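Local coordinates for decapping nuclease RAI1 (Scheffersomyces stipitis, PDB 5BTO), which removes NAD caps from the 5' ends of RNAs as a metal-dependent hydrolase and also binds and stimulates the exoribonuclease RAT1, at residues K120-P125 / K278-C283; N127-V132 / S367-T372. All blocks are in the same frame, centred on the assembly; numbering follows the deposited sequence.

Interaction 1. Residues K120-P125 / K278-C283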
ATOM      1  N   LYS A 120      11.795  13.170  -5.684  1.00 13.26           N
ATOM      2  CA  LYS A 120      10.642  12.726  -6.467  1.00 15.64           C
ATOM      3  C   LYS A 120       9.834  11.661  -5.721  1.00 13.86           C
ATOM      4  O   LYS A 120       8.605  11.649  -5.787  1.00 17.02           O
ATOM      5  CB  LYS A 120      11.080  12.175  -7.826  1.00 20.69           C
ATOM      6  CG  LYS A 120      11.661  13.207  -8.774  1.00 26.04           C
ATOM      7  CD  LYS A 120      11.946  12.578 -10.127  1.00 34.21           C
ATOM      8  CE  LYS A 120      12.251  13.633 -11.180  1.00 39.33           C
ATOM      9  NZ  LYS A 120      12.286  13.042 -12.550  1.00 41.08           N
ATOM     10  N   LEU A 121      10.520  10.754  -5.023  1.00 13.65           N
ATOM     11  CA  LEU A 121       9.825   9.731  -4.253  1.00 13.58           C
ATOM     12  C   LEU A 121       9.137  10.332  -3.023  1.00 13.88           C
ATOM     13  O   LEU A 121       7.970  10.025  -2.726  1.00 15.46           O
ATOM     14  CB  LEU A 121      10.796   8.613  -3.843  1.00 12.81           C
ATOM     15  CG  LEU A 121      11.439   7.840  -4.994  1.00 12.86           C
ATOM     16  CD1 LEU A 121      12.434   6.826  -4.458  1.00 15.08           C
ATOM     17  CD2 LEU A 121      10.347   7.115  -5.791  1.00 14.95           C
ATOM     18  N   LEU A 122       9.840  11.226  -2.328  1.00 12.33           N
ATOM     19  CA  LEU A 122       9.315  11.813  -1.111  1.00 13.11           C
ATOM     20  C   LEU A 122       8.078  12.673  -1.394  1.00 14.40           C
ATOM     21  O   LEU A 122       7.132  12.692  -0.608  1.00 16.07           O
ATOM     22  CB  LEU A 122      10.410  12.655  -0.429  1.00 13.67           C
ATOM     23  CG  LEU A 122      10.131  13.464   0.832  1.00 14.21           C
ATOM     24  CD1 LEU A 122       9.539  12.635   1.944  1.00 16.65           C
ATOM     25  CD2 LEU A 122      11.434  14.138   1.319  1.00 15.88           C
ATOM     26  N   ALA A 123       8.083  13.355  -2.533  1.00 13.41           N
ATOM     27  CA  ALA A 123       7.024  14.314  -2.852  1.00 13.50           C
ATOM     28  C   ALA A 123       5.861  13.674  -3.594  1.00 13.85           C
ATOM     29  O   ALA A 123       4.842  14.320  -3.832  1.00 15.95           O
ATOM     30  CB  ALA A 123       7.586  15.466  -3.668  1.00 14.12           C
ATOM     31  N   LEU A 124       6.018  12.402  -3.956  1.00 14.17           N
ATOM     32  CA  LEU A 124       5.036  11.696  -4.794  1.00 13.23           C
ATOM     33  C   LEU A 124       3.567  11.739  -4.326  1.00 14.31           C
ATOM     34  O   LEU A 124       2.675  11.951  -5.142  1.00 15.42           O
ATOM     35  CB  LEU A 124       5.510  10.239  -5.036  1.00 13.72           C
ATOM     36  CG  LEU A 124       4.668   9.325  -5.938  1.00 15.97           C
ATOM     37  CD1 LEU A 124       5.546   8.262  -6.617  1.00 18.49           C
ATOM     38  CD2 LEU A 124       3.525   8.653  -5.157  1.00 16.29           C
ATOM     39  N   PRO A 125       3.306  11.538  -3.023  1.00 14.66           N
ATOM     40  CA  PRO A 125       1.903  11.492  -2.584  1.00 16.22           C
ATOM     41  C   PRO A 125       1.108  12.748  -2.946  1.00 16.22           C
ATOM     42  O   PRO A 125      -0.126  12.683  -3.036  1.00 19.20           O
ATOM     43  CB  PRO A 125       2.016  11.385  -1.064  1.00 16.57           C
ATOM     44  CG  PRO A 125       3.333  10.711  -0.836  1.00 16.20           C
ATOM     45  CD  PRO A 125       4.240  11.234  -1.923  1.00 14.56           C
ATOM     46  N   LYS A 278       8.203  21.082  -2.248  1.00 12.92           N
ATOM     47  CA  LYS A 278       9.336  20.475  -2.954  1.00 13.07           C
ATOM     48  C   LYS A 278      10.677  20.993  -2.422  1.00 12.17           C
ATOM     49  O   LYS A 278      11.627  20.236  -2.274  1.00 12.95           O
ATOM     50  CB  LYS A 278       9.232  20.666  -4.467  1.00 15.99           C
ATOM     51  CG  LYS A 278       8.217  19.717  -5.125  1.00 21.90           C
ATOM     52  CD  LYS A 278       8.259  19.809  -6.649  1.00 27.48           C
ATOM     53  CE  LYS A 278       7.178  18.944  -7.309  1.00 31.01           C
ATOM     54  NZ  LYS A 278       5.851  19.643  -7.405  1.00 30.86           N
ATOM     55  N   THR A 279      10.748  22.290  -2.141  1.00 12.48           N
ATOM     56  CA  THR A 279      11.959  22.850  -1.566  1.00 13.11           C
ATOM     57  C   THR A 279      12.248  22.252  -0.187  1.00 12.73           C
ATOM     58  O   THR A 279      13.393  21.918   0.125  1.00 12.94           O
ATOM     59  CB  THR A 279      11.881  24.384  -1.477  1.00 13.47           C
ATOM     60  OG1 THR A 279      11.819  24.924  -2.799  1.00 17.23           O
ATOM     61  CG2 THR A 279      13.122  24.965  -0.739  1.00 14.82           C
ATOM     62  N   TRP A 280      11.223  22.125   0.648  1.00 12.64           N
ATOM     63  CA  TRP A 280      11.404  21.471   1.939  1.00 11.75           C
ATOM     64  C   TRP A 280      11.977  20.055   1.732  1.00 12.15           C
ATOM     65  O   TRP A 280      12.924  19.633   2.410  1.00 13.66           O
ATOM     66  CB  TRP A 280      10.082  21.390   2.730  1.00 13.05           C
ATOM     67  CG  TRP A 280      10.249  20.481   3.901  1.00 13.30           C
ATOM     68  CD1 TRP A 280      10.852  20.777   5.094  1.00 14.88           C
ATOM     69  CD2 TRP A 280       9.903  19.087   3.961  1.00 12.65           C
ATOM     70  NE1 TRP A 280      10.881  19.661   5.899  1.00 13.25           N
ATOM     71  CE2 TRP A 280      10.305  18.613   5.227  1.00 13.68           C
ATOM     72  CE3 TRP A 280       9.279  18.205   3.072  1.00 13.30           C
ATOM     73  CZ2 TRP A 280      10.097  17.294   5.627  1.00 15.81           C
ATOM     74  CZ3 TRP A 280       9.081  16.891   3.468  1.00 15.46           C
ATOM     75  CH2 TRP A 280       9.483  16.452   4.736  1.00 15.08           C
ATOM     76  N   ALA A 281      11.387  19.319   0.802  1.00 11.13           N
ATOM     77  CA  ALA A 281      11.825  17.939   0.579  1.00 11.83           C
ATOM     78  C   ALA A 281      13.301  17.890   0.199  1.00 13.22           C
ATOM     79  O   ALA A 281      14.056  17.088   0.749  1.00 12.85           O
ATOM     80  CB  ALA A 281      10.965  17.250  -0.490  1.00 12.66           C
ATOM     81  N   GLN A 282      13.704  18.746  -0.738  1.00 12.10           N
ATOM     82  CA  GLN A 282      15.092  18.801  -1.206  1.00 14.50           C
ATOM     83  C   GLN A 282      16.051  19.134  -0.077  1.00 13.60           C
ATOM     84  O   GLN A 282      17.100  18.500   0.085  1.00 16.14           O
ATOM     85  CB  GLN A 282      15.248  19.883  -2.274  1.00 20.18           C
ATOM     86  CG  GLN A 282      14.581  19.576  -3.585  1.00 28.07           C
ATOM     87  CD  GLN A 282      14.737  20.713  -4.570  1.00 35.01           C
ATOM     88  OE1 GLN A 282      15.610  21.576  -4.407  1.00 38.14           O
ATOM     89  NE2 GLN A 282      13.894  20.728  -5.596  1.00 37.41           N
ATOM     90  N   CYS A 283      15.686  20.138   0.704  1.00 13.32           N
ATOM     91  CA  CYS A 283      16.557  20.619   1.770  1.00 13.71           C
ATOM     92  C   CYS A 283      16.609  19.655   2.941  1.00 12.61           C
ATOM     93  O   CYS A 283      17.678  19.421   3.511  1.00 14.02           O
ATOM     94  CB  CYS A 283      16.118  22.007   2.226  1.00 14.68           C
ATOM     95  SG  CYS A 283      16.447  23.250   0.958  1.00 16.98           S
TER
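Leu122 of helix 115-123 makes the contact by resting one methyl, CD2, on helix 266-286. The nearest atom is the methyl of Ala281, with Leu122 CD2 and Ala281 CB 3.6 Å apart. Leu122 CD2 also reaches the backbone there, at 3.9 Å from Ala281 CA. The leucine CG is anti to the backbone N (chi1 176°), which carries the branch toward helix 266-286. Leu122 CD2 also meets the six-membered ring of Trp280 obliquely, at 4.2 Å from Trp280 CZ3. One methyl is thus shared between a small side chain and a large one. The small Ala281 allows a close approach: Leu122 CA and Ala281 CA are 6.8 Å apart. Next along, Ala123 turns its methyl to the same helix but packs more loosely, with Ala123 CB 4.5 Å from Lys278 CG. Leu124 and Pro125 then continue into a 3-10 segment and pack elsewhere, on Leu14 and Trp339 respectively. The contact is entirely apolar and buried, and it joins helices 115-123 and 266-286 inside the nuclease domain. Helix 333-350 covers one flank, through Ala336 and Tyr340 on Leu122 and Cys333 on Trp280. On strand 254-261, Lys258 NZ is hydrogen-bonded to OE1 of the substrate-binding Gln282.

Interaction 2. Residues N127-V132 / S367-T372; sequences NLNDPV and STRTFT
Leu128 lies against the guanidinium of Arg369, where a type I beta turn (Asn127 to Asp130) meets the connection between strands 359-365 and 370-375. Arg369 and Thr370 both face Asp365, forming a G1 beta bulge. Arg369 adopts the left-handed helical backbone conformation (phi 51°, psi 51°) usual for the first position of such a bulge.

The tight part is the leucine on the flat group. Leu128 CD1 sits over one face of the guanidinium, displaced from its middle, with 3.5 Å to Arg369 NH1 and 3.7 Å to Arg369 CZ. Leu128 CB supports the same group, at 3.9 Å from Arg369 CZ. The arginine chain is extended from CG to NE, and the two side chains cross at about a right angle. This lets the aliphatic tip meet the guanidinium face. Leu128 also packs on Phe364 of strand 359-365, and Arg369 on Leu14 of a loop.

The other side is looser and lies at the surface. Asn129 points its CB away from segment 367-372, although its amide turns back at the guanidinium edge. Asn129 OD1 stays 4.4 Å from Arg369 NH2, near the guanidinium plane but not hydrogen-bonded to it. Water takes over the polar link between the two loops. It lies in the guanidinium plane, by NE, so the water bonds at the edge of the group, while the leucine covers a face. This single water accepts from Arg369 NE at 2.7 Å and donates to Leu128 O at 2.8 Å.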
ATOM      1  N   ASN A 127       1.929  14.748  -5.611  1.00 16.19           N
ATOM      2  CA  ASN A 127       2.241  15.033  -7.005  1.00 16.72           C
ATOM      3  C   ASN A 127       1.895  13.840  -7.885  1.00 17.07           C
ATOM      4  O   ASN A 127       2.743  13.319  -8.616  1.00 19.08           O
ATOM      5  CB  ASN A 127       3.715  15.404  -7.142  1.00 18.58           C
ATOM      6  CG  ASN A 127       4.008  16.766  -6.557  1.00 17.73           C
ATOM      7  OD1 ASN A 127       3.730  17.781  -7.190  1.00 21.81           O
ATOM      8  ND2 ASN A 127       4.515  16.799  -5.330  1.00 16.57           N
ATOM      9  N   LEU A 128       0.639  13.419  -7.820  1.00 17.72           N
ATOM     10  CA  LEU A 128       0.248  12.141  -8.416  1.00 17.60           C
ATOM     11  C   LEU A 128       0.160  12.159  -9.940  1.00 19.42           C
ATOM     12  O   LEU A 128      -0.082  11.127 -10.563  1.00 21.74           O
ATOM     13  CB  LEU A 128      -1.063  11.629  -7.808  1.00 20.92           C
ATOM     14  CG  LEU A 128      -0.999  11.315  -6.310  1.00 22.39           C
ATOM     15  CD1 LEU A 128      -2.393  11.160  -5.719  1.00 23.64           C
ATOM     16  CD2 LEU A 128      -0.160  10.072  -6.062  1.00 23.12           C
ATOM     17  N   ASN A 129       0.354  13.324 -10.546  1.00 19.11           N
ATOM     18  CA  ASN A 129       0.339  13.414 -12.001  1.00 24.33           C
ATOM     19  C   ASN A 129       1.732  13.350 -12.614  1.00 23.79           C
ATOM     20  O   ASN A 129       1.866  13.336 -13.835  1.00 26.02           O
ATOM     21  CB  ASN A 129      -0.366  14.693 -12.453  1.00 28.64           C
ATOM     22  CG  ASN A 129      -1.808  14.740 -12.008  1.00 36.75           C
ATOM     23  OD1 ASN A 129      -2.529  13.741 -12.086  1.00 39.25           O
ATOM     24  ND2 ASN A 129      -2.238  15.897 -11.517  1.00 40.24           N
ATOM     25  N   ASP A 130       2.762  13.312 -11.767  1.00 22.33           N
ATOM     26  CA  ASP A 130       4.144  13.312 -12.241  1.00 23.14           C
ATOM     27  C   ASP A 130       4.699  11.893 -12.289  1.00 20.51           C
ATOM     28  O   ASP A 130       4.722  11.202 -11.272  1.00 20.72           O
ATOM     29  CB  ASP A 130       5.044  14.167 -11.334  1.00 23.83           C
ATOM     30  CG  ASP A 130       4.661  15.640 -11.333  1.00 28.28           C
ATOM     31  OD1 ASP A 130       3.977  16.097 -12.278  1.00 31.43           O
ATOM     32  OD2 ASP A 130       5.066  16.351 -10.384  1.00 29.91           O
ATOM     33  N   PRO A 131       5.144  11.453 -13.472  1.00 21.84           N
ATOM     34  CA  PRO A 131       5.746  10.118 -13.582  1.00 20.89           C
ATOM     35  C   PRO A 131       7.105  10.036 -12.901  1.00 20.24           C
ATOM     36  O   PRO A 131       7.801  11.046 -12.760  1.00 21.96           O
ATOM     37  CB  PRO A 131       5.917   9.934 -15.093  1.00 23.82           C
ATOM     38  CG  PRO A 131       6.001  11.334 -15.635  1.00 24.86           C
ATOM     39  CD  PRO A 131       5.073  12.143 -14.771  1.00 23.68           C
ATOM     40  N   VAL A 132       7.464   8.835 -12.460  1.00 16.84           N
ATOM     41  CA  VAL A 132       8.792   8.562 -11.925  1.00 17.36           C
ATOM     42  C   VAL A 132       9.317   7.297 -12.580  1.00 17.81           C
ATOM     43  O   VAL A 132       8.608   6.292 -12.670  1.00 19.29           O
ATOM     44  CB  VAL A 132       8.776   8.360 -10.396  1.00 18.77           C
ATOM     45  CG1 VAL A 132      10.182   8.050  -9.876  1.00 20.23           C
ATOM     46  CG2 VAL A 132       8.222   9.591  -9.696  1.00 19.16           C
ATOM     47  N   SER A 367      -1.133   7.450 -14.913  1.00 29.89           N
ATOM     48  CA  SER A 367      -2.401   7.101 -15.547  1.00 33.69           C
ATOM     49  C   SER A 367      -3.125   6.009 -14.767  1.00 33.57           C
ATOM     50  O   SER A 367      -4.353   6.012 -14.682  1.00 38.12           O
ATOM     51  CB  SER A 367      -2.205   6.700 -17.015  1.00 36.18           C
ATOM     52  OG  SER A 367      -1.550   5.447 -17.140  1.00 39.25           O
ATOM     53  N   THR A 368      -2.362   5.084 -14.192  1.00 30.66           N
ATOM     54  CA  THR A 368      -2.939   3.983 -13.424  1.00 30.66           C
ATOM     55  C   THR A 368      -2.729   4.157 -11.925  1.00 30.45           C
ATOM     56  O   THR A 368      -3.296   3.419 -11.111  1.00 32.16           O
ATOM     57  CB  THR A 368      -2.341   2.634 -13.847  1.00 31.10           C
ATOM     58  OG1 THR A 368      -0.928   2.640 -13.610  1.00 30.08           O
ATOM     59  CG2 THR A 368      -2.598   2.386 -15.320  1.00 33.11           C
ATOM     60  N   ARG A 369      -1.915   5.148 -11.574  1.00 28.11           N
ATOM     61  CA  ARG A 369      -1.507   5.392 -10.197  1.00 28.96           C
ATOM     62  C   ARG A 369      -0.976   4.132  -9.526  1.00 27.93           C
ATOM     63  O   ARG A 369      -1.400   3.760  -8.433  1.00 29.68           O
ATOM     64  CB  ARG A 369      -2.633   6.037  -9.389  1.00 31.92           C
ATOM     65  CG  ARG A 369      -2.849   7.490  -9.766  1.00 37.50           C
ATOM     66  CD  ARG A 369      -3.801   8.191  -8.821  1.00 40.56           C
ATOM     67  NE  ARG A 369      -4.015   9.582  -9.207  1.00 41.92           N
ATOM     68  CZ  ARG A 369      -4.712  10.448  -8.481  1.00 44.36           C
ATOM     69  NH1 ARG A 369      -5.250  10.058  -7.334  1.00 44.43           N
ATOM     70  NH2 ARG A 369      -4.866  11.698  -8.899  1.00 45.83           N
ATOM     71  N   THR A 370      -0.034   3.481 -10.199  1.00 25.80           N
ATOM     72  CA  THR A 370       0.586   2.289  -9.649  1.00 25.04           C
ATOM     73  C   THR A 370       2.081   2.524  -9.495  1.00 20.87           C
ATOM     74  O   THR A 370       2.706   3.174 -10.329  1.00 22.11           O
ATOM     75  CB  THR A 370       0.323   1.041 -10.519  1.00 28.21           C
ATOM     76  OG1 THR A 370       0.978   1.179 -11.785  1.00 30.75           O
ATOM     77  CG2 THR A 370      -1.172   0.865 -10.747  1.00 29.44           C
ATOM     78  N   PHE A 371       2.637   1.991  -8.416  1.00 19.79           N
ATOM     79  CA  PHE A 371       4.063   2.076  -8.138  1.00 15.94           C
ATOM     80  C   PHE A 371       4.613   0.659  -8.229  1.00 17.32           C
ATOM     81  O   PHE A 371       4.194  -0.220  -7.474  1.00 18.30           O
ATOM     82  CB  PHE A 371       4.273   2.634  -6.734  1.00 14.47           C
ATOM     83  CG  PHE A 371       5.691   3.063  -6.451  1.00 14.02           C
ATOM     84  CD1 PHE A 371       6.633   2.137  -6.032  1.00 15.32           C
ATOM     85  CD2 PHE A 371       6.072   4.387  -6.593  1.00 15.04           C
ATOM     86  CE1 PHE A 371       7.941   2.522  -5.754  1.00 14.04           C
ATOM     87  CE2 PHE A 371       7.373   4.775  -6.329  1.00 14.79           C
ATOM     88  CZ  PHE A 371       8.315   3.845  -5.905  1.00 13.52           C
ATOM     89  N   THR A 372       5.539   0.432  -9.155  1.00 15.69           N
ATOM     90  CA  THR A 372       5.978  -0.929  -9.433  1.00 15.49           C
ATOM     91  C   THR A 372       7.489  -1.077  -9.466  1.00 15.59           C
ATOM     92  O   THR A 372       8.228  -0.106  -9.687  1.00 15.91           O
ATOM     93  CB  THR A 372       5.431  -1.440 -10.776  1.00 18.28           C
ATOM     94  OG1 THR A 372       5.874  -0.583 -11.836  1.00 19.93           O
ATOM     95  CG2 THR A 372       3.899  -1.498 -10.760  1.00 19.97           C
TER
HETATM   96  O   HOH W   1      -2.602  10.311 -11.383  1.00 43.76           O

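How the interactions relate
The two contacts lie about 15 Å apart, centre to centre, and segments 120-125 and 127-132 follow one another almost directly in the chain. Lys278 of interaction 1 probably hydrogen-bonds to Asn127 of interaction 2, with NZ 2.8 Å from OD1. A second, apolar joint is made by Phe371, whose CE2 lies 3.8 Å from Leu121 CD2 and whose CD2 lies 3.9 Å from Leu124 CD1. Their relation to the active site differs. Segment 278-283 carries the substrate-binding Gln282, which takes no part in the contact with 120-125. The Ala281 side chain is about 8 Å from that of Arg115, also substrate-binding. Interaction 2 is at the surface, away from the substrate and metal sites.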